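Side-chain contacts in alkaline phosphatase (Thermus thermophilus, PDB 7KWD), which probably hydrolyses phosphate monoesters as a homodimeric metalloenzyme whose subunits each carry two zinc ions and one magnesium ion: residues Y86-Y91 and E480-I485; H230-I235 and Q240-P245; E350-V355 and K366-A371. All coordinates share one frame; numbering follows the deposited sequence.

Contact 1. Residues Y86-Y91 and E480-I485; sequences YSLTSY and EEALEI
Thr89 lays its methyl CG2 against the CB of Ala482, 3.5 Å away, and in doing so joins the loop between strand 80-84 and helix 95-104 to helix 479-487 near the carboxyl end of the chain. With chi1 at 65°, OG1 sits between the backbone N and the carbonyl carbon, and the methyl is the branch given to the helix. The same CB meets a second loop residue, Leu88, whose CD2 lies 3.7 Å from Ala482 CB; the Leu88 side chain, with CG opposite the backbone N (chi1 -177°), carries its CD2 methyl out to the helix. Thus one small alanine methyl receives two neighbouring side chains. Beside it, Leu483 runs past Thr89 in the opposite direction, and its CD2 comes within 3.9 Å of Thr89 CB. The loop also has supports of its own: a backbone bond from Ser87 N to Ser90 O spans 3.0 Å, and Tyr86 O accepts from Lys107 NZ. The second subunit borders it too, where its Leu333 packs on Thr89 and its Ser336 OG bonds to Tyr91 N. Met477 and Val109 add to the apolar surroundings of Ala482. No hydrogen bond links the two segments, and the atoms that meet are all carbons, mostly methyls, consistent with apolar contact between this helix and a loop whose hydrogen bonds are made elsewhere.

Contact 2. Residues H230-I235 and Q240-P245; sequences HVPYEI and QGLGVP
The CG and CD side of the Pro232 ring meets both methyls of Val244, CD lying 3.7 Å from Val244 CG1 and equally far from Val244 CG2. Both branches of the valine therefore press on the proline, a result of chi1 at -63°, which sets CG1 anti to the carbonyl carbon and CG2 between that carbon and the backbone N. Leu242 touches the same proline elsewhere, with its CD1 at 3.7 Å from Pro232 CB. Alongside, Val231 turns CG1 toward the backbone carbonyl of Pro245, and that methyl stands 4.2 Å from Val244 CB. One shell out, Gly243 centres an inverse gamma turn, closed by a weak bond from Val244 N to Leu242 O, which brings the leucine and the valine to bear on one proline. Residues around it place the other segment: Glu234 N, at the start of helix 234-239, bonds to Asp289 OD1, Val231 O accepts from Arg273 NH1, and His230 sets its ring edge-to-face with His146, a predicted magnesium ligand. The segment thus neighbours the magnesium site without being part of it, the Val231 side chain lying about 10 Å from that of the magnesium ligand Glu270. The polar link is a water that donates to Pro232 O at 3.1 Å and to Pro245 O at 3.1 Å. Two carbonyls cannot bond each other directly, so the water, donating to each, adds a polar bridge to an otherwise apolar contact.

Contact 3. Residues E350-V355 and K366-A371; sequences EHMLRV and KEAFRA
A Met-aromatic contact joins two consecutive helices of the alkaline phosphatase fold, 349-356 and 362-373, and shows how a single flexible side chain can bridge a helix pair. Met352 reaches across from the first helix, and its methyl CE comes down over one face of the Phe369 ring, 3.6 Å from the centroid and 20° off the normal, a CH-pi contact. The methyl is displaced toward one side of the ring, with CE 3.4 Å from Phe369 CD1. Behind it the sulfur stands over the same face at a distance, SD being 5.1 Å from the ring centroid. The bend at chi3 (62°) sets CE, rather than SD, nearest the ring, while the two side chains cross at about a right angle. Ala368 completes the seat, its CB 4.2 Å from Met352 CE, where the backbones approach each other. Although the first bond of the Phe369 side chain points away from the other helix, the ring at its end lies nearer and offers its face to the methyl. Met409 of helix 406-412 touches both Met352 and Phe369, so a third helix borders the buried pair. With an alanine in place of Phe369, the methionine methyl would probably lose the ring face it rests on and be left freer to turn. On the exposed side of the second helix Arg370 grips Glu367 side-on, NE to OE1 at 2.8 Å and NH2 to OE2 at 3.0 Å.

How the contacts relate
All three contacts lack a direct hydrogen bond between their segments, yet they differ in setting. Contact 3 is fully buried where it touches, and relies on a methyl over an aromatic face; contacts 1 and 2 are partly buried and use aliphatic groups, contact 2 adding a bridging water. Contact 1 ties a loop to a helix beside the second subunit, whereas no other chain touches contacts 2 and 3. Those two are neighbours, their centres about 16 Å apart: Tyr233 packs on Glu350 and Gln240 on His351, and Arg273 serves both. Contact 1 lies across the chain's centre from contact 2, about 37 Å between centres, and only contact 2 approaches the magnesium site.

Contact 1. Residues Y86-Y91 and E480-I485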
loop_
_atom_site.group_PDB
_atom_site.type_symbol
_atom_site.label_atom_id
_atom_site.label_comp_id
_atom_site.label_asym_id
_atom_site.label_seq_id
_atom_site.Cartn_x
_atom_site.Cartn_y
_atom_site.Cartn_z
ATOM N N TYR A 86 -1.710 -0.813 -13.695
ATOM C CA TYR A 86 -2.226 -1.896 -14.518
ATOM C C TYR A 86 -1.776 -1.773 -15.972
ATOM O O TYR A 86 -1.611 -0.681 -16.528
ATOM C CB TYR A 86 -3.740 -1.969 -14.438
ATOM C CG TYR A 86 -4.530 -0.722 -14.717
ATOM C CD1 TYR A 86 -4.908 -0.379 -16.008
ATOM C CD2 TYR A 86 -4.992 0.059 -13.674
ATOM C CE1 TYR A 86 -5.693 0.755 -16.248
ATOM C CE2 TYR A 86 -5.758 1.165 -13.899
ATOM C CZ TYR A 86 -6.107 1.509 -15.191
ATOM O OH TYR A 86 -6.882 2.616 -15.405
ATOM N N SER A 87 -1.549 -2.928 -16.586
ATOM C CA SER A 87 -1.156 -2.983 -17.989
ATOM C C SER A 87 -2.416 -3.158 -18.847
ATOM O O SER A 87 -3.544 -3.063 -18.349
ATOM C CB SER A 87 -0.147 -4.114 -18.194
ATOM O OG SER A 87 -0.709 -5.336 -17.779
ATOM N N LEU A 88 -2.244 -3.471 -20.133
ATOM C CA LEU A 88 -3.370 -3.397 -21.070
ATOM C C LEU A 88 -4.432 -4.468 -20.795
ATOM O O LEU A 88 -5.637 -4.195 -20.940
ATOM C CB LEU A 88 -2.847 -3.505 -22.498
ATOM C CG LEU A 88 -3.851 -3.377 -23.646
ATOM C CD1 LEU A 88 -4.762 -2.180 -23.458
ATOM C CD2 LEU A 88 -3.044 -3.281 -24.936
ATOM N N THR A 89 -4.008 -5.679 -20.406
ATOM C CA THR A 89 -4.913 -6.800 -20.182
ATOM C C THR A 89 -4.847 -7.385 -18.773
ATOM O O THR A 89 -5.560 -8.356 -18.499
ATOM C CB THR A 89 -4.633 -7.945 -21.181
ATOM O OG1 THR A 89 -3.328 -8.494 -20.967
ATOM C CG2 THR A 89 -4.720 -7.440 -22.575
ATOM N N SER A 90 -4.068 -6.798 -17.859
ATOM C CA SER A 90 -3.920 -7.357 -16.523
ATOM C C SER A 90 -3.848 -6.255 -15.486
ATOM O O SER A 90 -3.045 -5.327 -15.621
ATOM C CB SER A 90 -2.647 -8.186 -16.401
ATOM O OG SER A 90 -2.431 -8.530 -15.050
ATOM N N TYR A 91 -4.629 -6.390 -14.429
ATOM C CA TYR A 91 -4.551 -5.447 -13.325
ATOM C C TYR A 91 -3.272 -5.552 -12.534
ATOM O O TYR A 91 -3.064 -4.720 -11.657
ATOM C CB TYR A 91 -5.748 -5.639 -12.423
ATOM C CG TYR A 91 -6.874 -4.931 -13.065
ATOM C CD1 TYR A 91 -6.945 -3.587 -12.962
ATOM C CD2 TYR A 91 -7.792 -5.572 -13.872
ATOM C CE1 TYR A 91 -7.881 -2.906 -13.543
ATOM C CE2 TYR A 91 -8.769 -4.857 -14.478
ATOM C CZ TYR A 91 -8.797 -3.503 -14.292
ATOM O OH TYR A 91 -9.726 -2.621 -14.854
ATOM N N GLU A 480 -9.430 -5.222 -25.764
ATOM C CA GLU A 480 -10.041 -6.307 -26.526
ATOM C C GLU A 480 -9.151 -6.708 -27.695
ATOM O O GLU A 480 -8.979 -7.900 -27.969
ATOM C CB GLU A 480 -11.453 -5.908 -26.995
ATOM C CG GLU A 480 -12.526 -5.826 -25.884
ATOM C CD GLU A 480 -12.892 -7.194 -25.243
ATOM O OE1 GLU A 480 -13.118 -8.193 -25.986
ATOM O OE2 GLU A 480 -12.956 -7.266 -23.983
ATOM N N GLU A 481 -8.519 -5.747 -28.365
ATOM C CA GLU A 481 -7.612 -6.149 -29.438
ATOM C C GLU A 481 -6.522 -7.041 -28.891
ATOM O O GLU A 481 -6.184 -8.067 -29.489
ATOM C CB GLU A 481 -6.983 -4.937 -30.128
ATOM C CG GLU A 481 -7.823 -4.314 -31.214
ATOM C CD GLU A 481 -7.342 -2.911 -31.603
ATOM O OE1 GLU A 481 -6.749 -2.201 -30.755
ATOM O OE2 GLU A 481 -7.549 -2.508 -32.765
ATOM N N ALA A 482 -5.971 -6.664 -27.730
ATOM C CA ALA A 482 -4.839 -7.374 -27.147
ATOM C C ALA A 482 -5.241 -8.767 -26.692
ATOM O O ALA A 482 -4.488 -9.729 -26.867
ATOM C CB ALA A 482 -4.289 -6.571 -25.964
ATOM N N LEU A 483 -6.424 -8.890 -26.112
ATOM C CA LEU A 483 -6.879 -10.189 -25.642
ATOM C C LEU A 483 -7.051 -11.167 -26.804
ATOM O O LEU A 483 -6.735 -12.356 -26.673
ATOM C CB LEU A 483 -8.183 -10.022 -24.884
ATOM C CG LEU A 483 -8.073 -9.432 -23.481
ATOM C CD1 LEU A 483 -9.484 -9.153 -22.969
ATOM C CD2 LEU A 483 -7.337 -10.353 -22.515
ATOM N N GLU A 484 -7.553 -10.679 -27.942
ATOM C CA GLU A 484 -7.673 -11.509 -29.139
ATOM C C GLU A 484 -6.306 -12.017 -29.573
ATOM O O GLU A 484 -6.143 -13.206 -29.859
ATOM C CB GLU A 484 -8.332 -10.710 -30.265
ATOM C CG GLU A 484 -9.115 -11.537 -31.335
ATOM C CD GLU A 484 -9.919 -12.728 -30.762
ATOM O OE1 GLU A 484 -10.859 -12.528 -29.962
ATOM O OE2 GLU A 484 -9.606 -13.886 -31.120
ATOM N N ILE A 485 -5.310 -11.128 -29.626
ATOM C CA ILE A 485 -3.950 -11.533 -29.986
ATOM C C ILE A 485 -3.443 -12.581 -29.025
ATOM O O ILE A 485 -2.799 -13.557 -29.426
ATOM C CB ILE A 485 -3.024 -10.304 -30.026
ATOM C CG1 ILE A 485 -3.439 -9.377 -31.167
ATOM C CG2 ILE A 485 -1.577 -10.715 -30.182
ATOM C CD1 ILE A 485 -2.863 -7.973 -31.048
#

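Contact 2. Residues H230-I235 and Q240-P245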
loop_
_atom_site.group_PDB
_atom_site.type_symbol
_atom_site.label_atom_id
_atom_site.label_comp_id
_atom_site.label_asym_id
_atom_site.label_seq_id
_atom_site.Cartn_x
_atom_site.Cartn_y
_atom_site.Cartn_z
ATOM N N HIS A 230 22.535 -9.777 -12.069
ATOM C CA HIS A 230 22.230 -8.524 -11.379
ATOM C C HIS A 230 23.329 -8.175 -10.384
ATOM O O HIS A 230 24.033 -9.045 -9.866
ATOM C CB HIS A 230 20.919 -8.625 -10.622
ATOM C CG HIS A 230 19.778 -9.068 -11.464
ATOM N ND1 HIS A 230 19.381 -8.377 -12.580
ATOM C CD2 HIS A 230 18.932 -10.116 -11.347
ATOM C CE1 HIS A 230 18.349 -8.993 -13.132
ATOM N NE2 HIS A 230 18.049 -10.043 -12.394
ATOM N N VAL A 231 23.493 -6.882 -10.138
ATOM C CA VAL A 231 24.421 -6.440 -9.087
ATOM C C VAL A 231 23.912 -6.944 -7.748
ATOM O O VAL A 231 22.684 -7.003 -7.535
ATOM C CB VAL A 231 24.553 -4.904 -9.081
ATOM C CG1 VAL A 231 25.566 -4.452 -8.052
ATOM C CG2 VAL A 231 24.935 -4.436 -10.468
ATOM N N PRO A 232 24.788 -7.366 -6.837
ATOM C CA PRO A 232 24.318 -7.847 -5.534
ATOM C C PRO A 232 23.490 -6.812 -4.771
ATOM O O PRO A 232 23.724 -5.601 -4.844
ATOM C CB PRO A 232 25.623 -8.174 -4.785
ATOM C CG PRO A 232 26.615 -8.517 -5.886
ATOM C CD PRO A 232 26.227 -7.633 -7.060
ATOM N N TYR A 233 22.553 -7.335 -3.979
ATOM C CA TYR A 233 21.831 -6.518 -3.012
ATOM C C TYR A 233 22.774 -5.696 -2.143
ATOM O O TYR A 233 23.854 -6.161 -1.750
ATOM C CB TYR A 233 20.992 -7.407 -2.118
ATOM C CG TYR A 233 19.871 -8.134 -2.774
ATOM C CD1 TYR A 233 18.703 -7.462 -3.120
ATOM C CD2 TYR A 233 19.948 -9.516 -3.003
ATOM C CE1 TYR A 233 17.623 -8.155 -3.702
ATOM C CE2 TYR A 233 18.897 -10.202 -3.581
ATOM C CZ TYR A 233 17.738 -9.512 -3.936
ATOM O OH TYR A 233 16.672 -10.154 -4.515
ATOM N N GLU A 234 22.331 -4.485 -1.806
ATOM C CA GLU A 234 23.047 -3.671 -0.825
ATOM C C GLU A 234 23.401 -4.454 0.449
ATOM O O GLU A 234 24.509 -4.324 0.974
ATOM C CB GLU A 234 22.216 -2.436 -0.469
ATOM C CG GLU A 234 22.824 -1.544 0.610
ATOM C CD GLU A 234 24.132 -0.868 0.214
ATOM O OE1 GLU A 234 24.512 -0.815 -0.987
ATOM O OE2 GLU A 234 24.818 -0.403 1.145
ATOM N N ILE A 235 22.478 -5.263 0.969
ATOM C CA ILE A 235 22.795 -5.943 2.225
ATOM C C ILE A 235 24.018 -6.838 2.049
ATOM O O ILE A 235 24.841 -6.975 2.959
ATOM C CB ILE A 235 21.570 -6.728 2.741
ATOM C CG1 ILE A 235 21.812 -7.158 4.190
ATOM C CG2 ILE A 235 21.237 -7.929 1.858
ATOM C CD1 ILE A 235 20.625 -7.803 4.866
ATOM N N GLN A 240 28.932 -8.523 3.376
ATOM C CA GLN A 240 29.664 -9.689 2.927
ATOM C C GLN A 240 30.856 -9.319 2.062
ATOM O O GLN A 240 31.382 -10.180 1.366
ATOM C CB GLN A 240 28.757 -10.651 2.154
ATOM C CG GLN A 240 27.534 -11.062 2.889
ATOM C CD GLN A 240 27.859 -11.897 4.114
ATOM O OE1 GLN A 240 28.802 -12.686 4.094
ATOM N NE2 GLN A 240 27.063 -11.733 5.194
ATOM N N GLY A 241 31.247 -8.047 2.041
ATOM C CA GLY A 241 32.482 -7.646 1.416
ATOM C C GLY A 241 32.563 -7.834 -0.077
ATOM O O GLY A 241 33.663 -7.893 -0.618
ATOM N N LEU A 242 31.434 -7.920 -0.772
ATOM C CA LEU A 242 31.483 -8.159 -2.207
ATOM C C LEU A 242 32.029 -6.922 -2.908
ATOM O O LEU A 242 31.633 -5.790 -2.604
ATOM C CB LEU A 242 30.108 -8.528 -2.743
ATOM C CG LEU A 242 29.390 -9.597 -1.952
ATOM C CD1 LEU A 242 28.049 -9.900 -2.579
ATOM C CD2 LEU A 242 30.210 -10.864 -1.879
ATOM N N GLY A 243 32.970 -7.144 -3.826
ATOM C CA GLY A 243 33.611 -6.068 -4.552
ATOM C C GLY A 243 32.777 -5.585 -5.722
ATOM O O GLY A 243 33.183 -5.706 -6.890
ATOM N N VAL A 244 31.606 -5.053 -5.416
ATOM C CA VAL A 244 30.696 -4.509 -6.426
ATOM C C VAL A 244 30.368 -3.085 -6.011
ATOM O O VAL A 244 30.439 -2.722 -4.828
ATOM C CB VAL A 244 29.406 -5.370 -6.574
ATOM C CG1 VAL A 244 29.789 -6.736 -7.040
ATOM C CG2 VAL A 244 28.654 -5.462 -5.247
ATOM N N PRO A 245 29.997 -2.238 -6.981
ATOM C CA PRO A 245 29.670 -0.851 -6.622
ATOM C C PRO A 245 28.290 -0.777 -5.991
ATOM O O PRO A 245 27.444 -1.654 -6.184
ATOM C CB PRO A 245 29.734 -0.100 -7.951
ATOM C CG PRO A 245 29.524 -1.149 -9.022
ATOM C CD PRO A 245 29.823 -2.504 -8.427
HETATM O O HOH W 1 25.194 -2.906 -4.488
#

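Contact 3. Residues E350-V355 and K366-A371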
loop_
_atom_site.group_PDB
_atom_site.type_symbol
_atom_site.label_atom_id
_atom_site.label_comp_id
_atom_site.label_asym_id
_atom_site.label_seq_id
_atom_site.Cartn_x
_atom_site.Cartn_y
_atom_site.Cartn_z
ATOM N N GLU A 350 19.253 -14.685 -1.144
ATOM C CA GLU A 350 19.961 -15.047 -2.370
ATOM C C GLU A 350 21.384 -15.452 -2.067
ATOM O O GLU A 350 21.912 -16.411 -2.646
ATOM C CB GLU A 350 19.933 -13.865 -3.342
ATOM C CG GLU A 350 20.886 -13.965 -4.528
ATOM C CD GLU A 350 20.782 -12.748 -5.458
ATOM O OE1 GLU A 350 21.659 -11.858 -5.388
ATOM O OE2 GLU A 350 19.815 -12.678 -6.247
ATOM N N HIS A 351 22.019 -14.724 -1.157
ATOM C CA HIS A 351 23.388 -15.046 -0.775
ATOM C C HIS A 351 23.424 -16.293 0.088
ATOM O O HIS A 351 24.231 -17.196 -0.153
ATOM C CB HIS A 351 23.975 -13.855 -0.063
ATOM C CG HIS A 351 25.388 -14.028 0.354
ATOM N ND1 HIS A 351 26.443 -13.714 -0.469
ATOM C CD2 HIS A 351 25.922 -14.446 1.523
ATOM C CE1 HIS A 351 27.570 -13.924 0.181
ATOM N NE2 HIS A 351 27.282 -14.363 1.393
ATOM N N MET A 352 22.511 -16.391 1.055
ATOM C CA MET A 352 22.363 -17.621 1.818
ATOM C C MET A 352 22.248 -18.822 0.890
ATOM O O MET A 352 22.992 -19.793 1.027
ATOM C CB MET A 352 21.147 -17.523 2.743
ATOM C CG MET A 352 21.349 -16.496 3.887
ATOM S SD MET A 352 19.850 -16.081 4.845
ATOM C CE MET A 352 19.495 -17.765 5.520
ATOM N N LEU A 353 21.327 -18.769 -0.077
ATOM C CA LEU A 353 21.161 -19.896 -0.989
ATOM C C LEU A 353 22.472 -20.198 -1.709
ATOM O O LEU A 353 22.854 -21.359 -1.883
ATOM C CB LEU A 353 20.064 -19.592 -1.991
ATOM C CG LEU A 353 18.685 -20.216 -1.844
ATOM C CD1 LEU A 353 18.456 -20.902 -0.517
ATOM C CD2 LEU A 353 17.577 -19.166 -2.075
ATOM N N ARG A 354 23.185 -19.164 -2.122
ATOM C CA ARG A 354 24.469 -19.374 -2.777
ATOM C C ARG A 354 25.431 -20.094 -1.838
ATOM O O ARG A 354 26.052 -21.090 -2.210
ATOM C CB ARG A 354 24.986 -18.015 -3.226
ATOM C CG ARG A 354 26.109 -17.978 -4.192
ATOM C CD ARG A 354 26.414 -16.505 -4.479
ATOM N NE ARG A 354 25.337 -15.855 -5.237
ATOM C CZ ARG A 354 24.875 -14.610 -5.043
ATOM N NH1 ARG A 354 25.363 -13.805 -4.078
ATOM N NH2 ARG A 354 23.900 -14.169 -5.840
ATOM N N VAL A 355 25.508 -19.638 -0.590
ATOM C CA VAL A 355 26.395 -20.232 0.403
ATOM C C VAL A 355 26.036 -21.690 0.661
ATOM O O VAL A 355 26.909 -22.549 0.831
ATOM C CB VAL A 355 26.319 -19.426 1.717
ATOM C CG1 VAL A 355 26.684 -20.336 2.879
ATOM C CG2 VAL A 355 27.170 -18.206 1.660
ATOM N N LYS A 366 20.386 -24.107 9.408
ATOM C CA LYS A 366 20.248 -23.505 10.726
ATOM C C LYS A 366 21.387 -22.540 11.007
ATOM O O LYS A 366 21.168 -21.438 11.528
ATOM C CB LYS A 366 20.163 -24.625 11.769
ATOM C CG LYS A 366 19.926 -24.175 13.185
ATOM C CD LYS A 366 19.545 -25.348 14.137
ATOM C CE LYS A 366 18.666 -26.408 13.472
ATOM N NZ LYS A 366 17.866 -27.216 14.431
ATOM N N GLU A 367 22.604 -22.907 10.628
ATOM C CA GLU A 367 23.719 -22.005 10.872
ATOM C C GLU A 367 23.627 -20.774 9.984
ATOM O O GLU A 367 23.963 -19.665 10.422
ATOM C CB GLU A 367 25.045 -22.732 10.660
ATOM C CG GLU A 367 26.277 -21.844 10.678
ATOM C CD GLU A 367 26.435 -21.014 11.941
ATOM O OE1 GLU A 367 25.696 -21.238 12.936
ATOM O OE2 GLU A 367 27.317 -20.128 11.923
ATOM N N ALA A 368 23.178 -20.946 8.732
ATOM C CA ALA A 368 23.062 -19.807 7.820
ATOM C C ALA A 368 22.052 -18.785 8.338
ATOM O O ALA A 368 22.332 -17.582 8.374
ATOM C CB ALA A 368 22.673 -20.292 6.425
ATOM N N PHE A 369 20.885 -19.255 8.780
ATOM C CA PHE A 369 19.903 -18.352 9.369
ATOM C C PHE A 369 20.433 -17.665 10.625
ATOM O O PHE A 369 20.165 -16.473 10.845
ATOM C CB PHE A 369 18.627 -19.118 9.677
ATOM C CG PHE A 369 17.690 -19.196 8.516
ATOM C CD1 PHE A 369 17.929 -20.088 7.497
ATOM C CD2 PHE A 369 16.567 -18.372 8.446
ATOM C CE1 PHE A 369 17.068 -20.164 6.416
ATOM C CE2 PHE A 369 15.701 -18.446 7.374
ATOM C CZ PHE A 369 15.956 -19.346 6.351
ATOM N N ARG A 370 21.161 -18.402 11.475
ATOM C CA ARG A 370 21.771 -17.799 12.653
ATOM C C ARG A 370 22.738 -16.697 12.252
ATOM O O ARG A 370 22.675 -15.575 12.762
ATOM C CB ARG A 370 22.501 -18.874 13.471
ATOM C CG ARG A 370 22.780 -18.538 14.958
ATOM C CD ARG A 370 23.952 -19.378 15.540
ATOM N NE ARG A 370 25.180 -19.203 14.757
ATOM C CZ ARG A 370 25.890 -18.076 14.735
ATOM N NH1 ARG A 370 25.504 -17.053 15.476
ATOM N NH2 ARG A 370 26.978 -17.963 13.978
ATOM N N ALA A 371 23.647 -16.994 11.343
ATOM C CA ALA A 371 24.703 -16.041 11.058
ATOM C C ALA A 371 24.234 -14.861 10.216
ATOM O O ALA A 371 24.718 -13.748 10.407
ATOM C CB ALA A 371 25.847 -16.761 10.349
#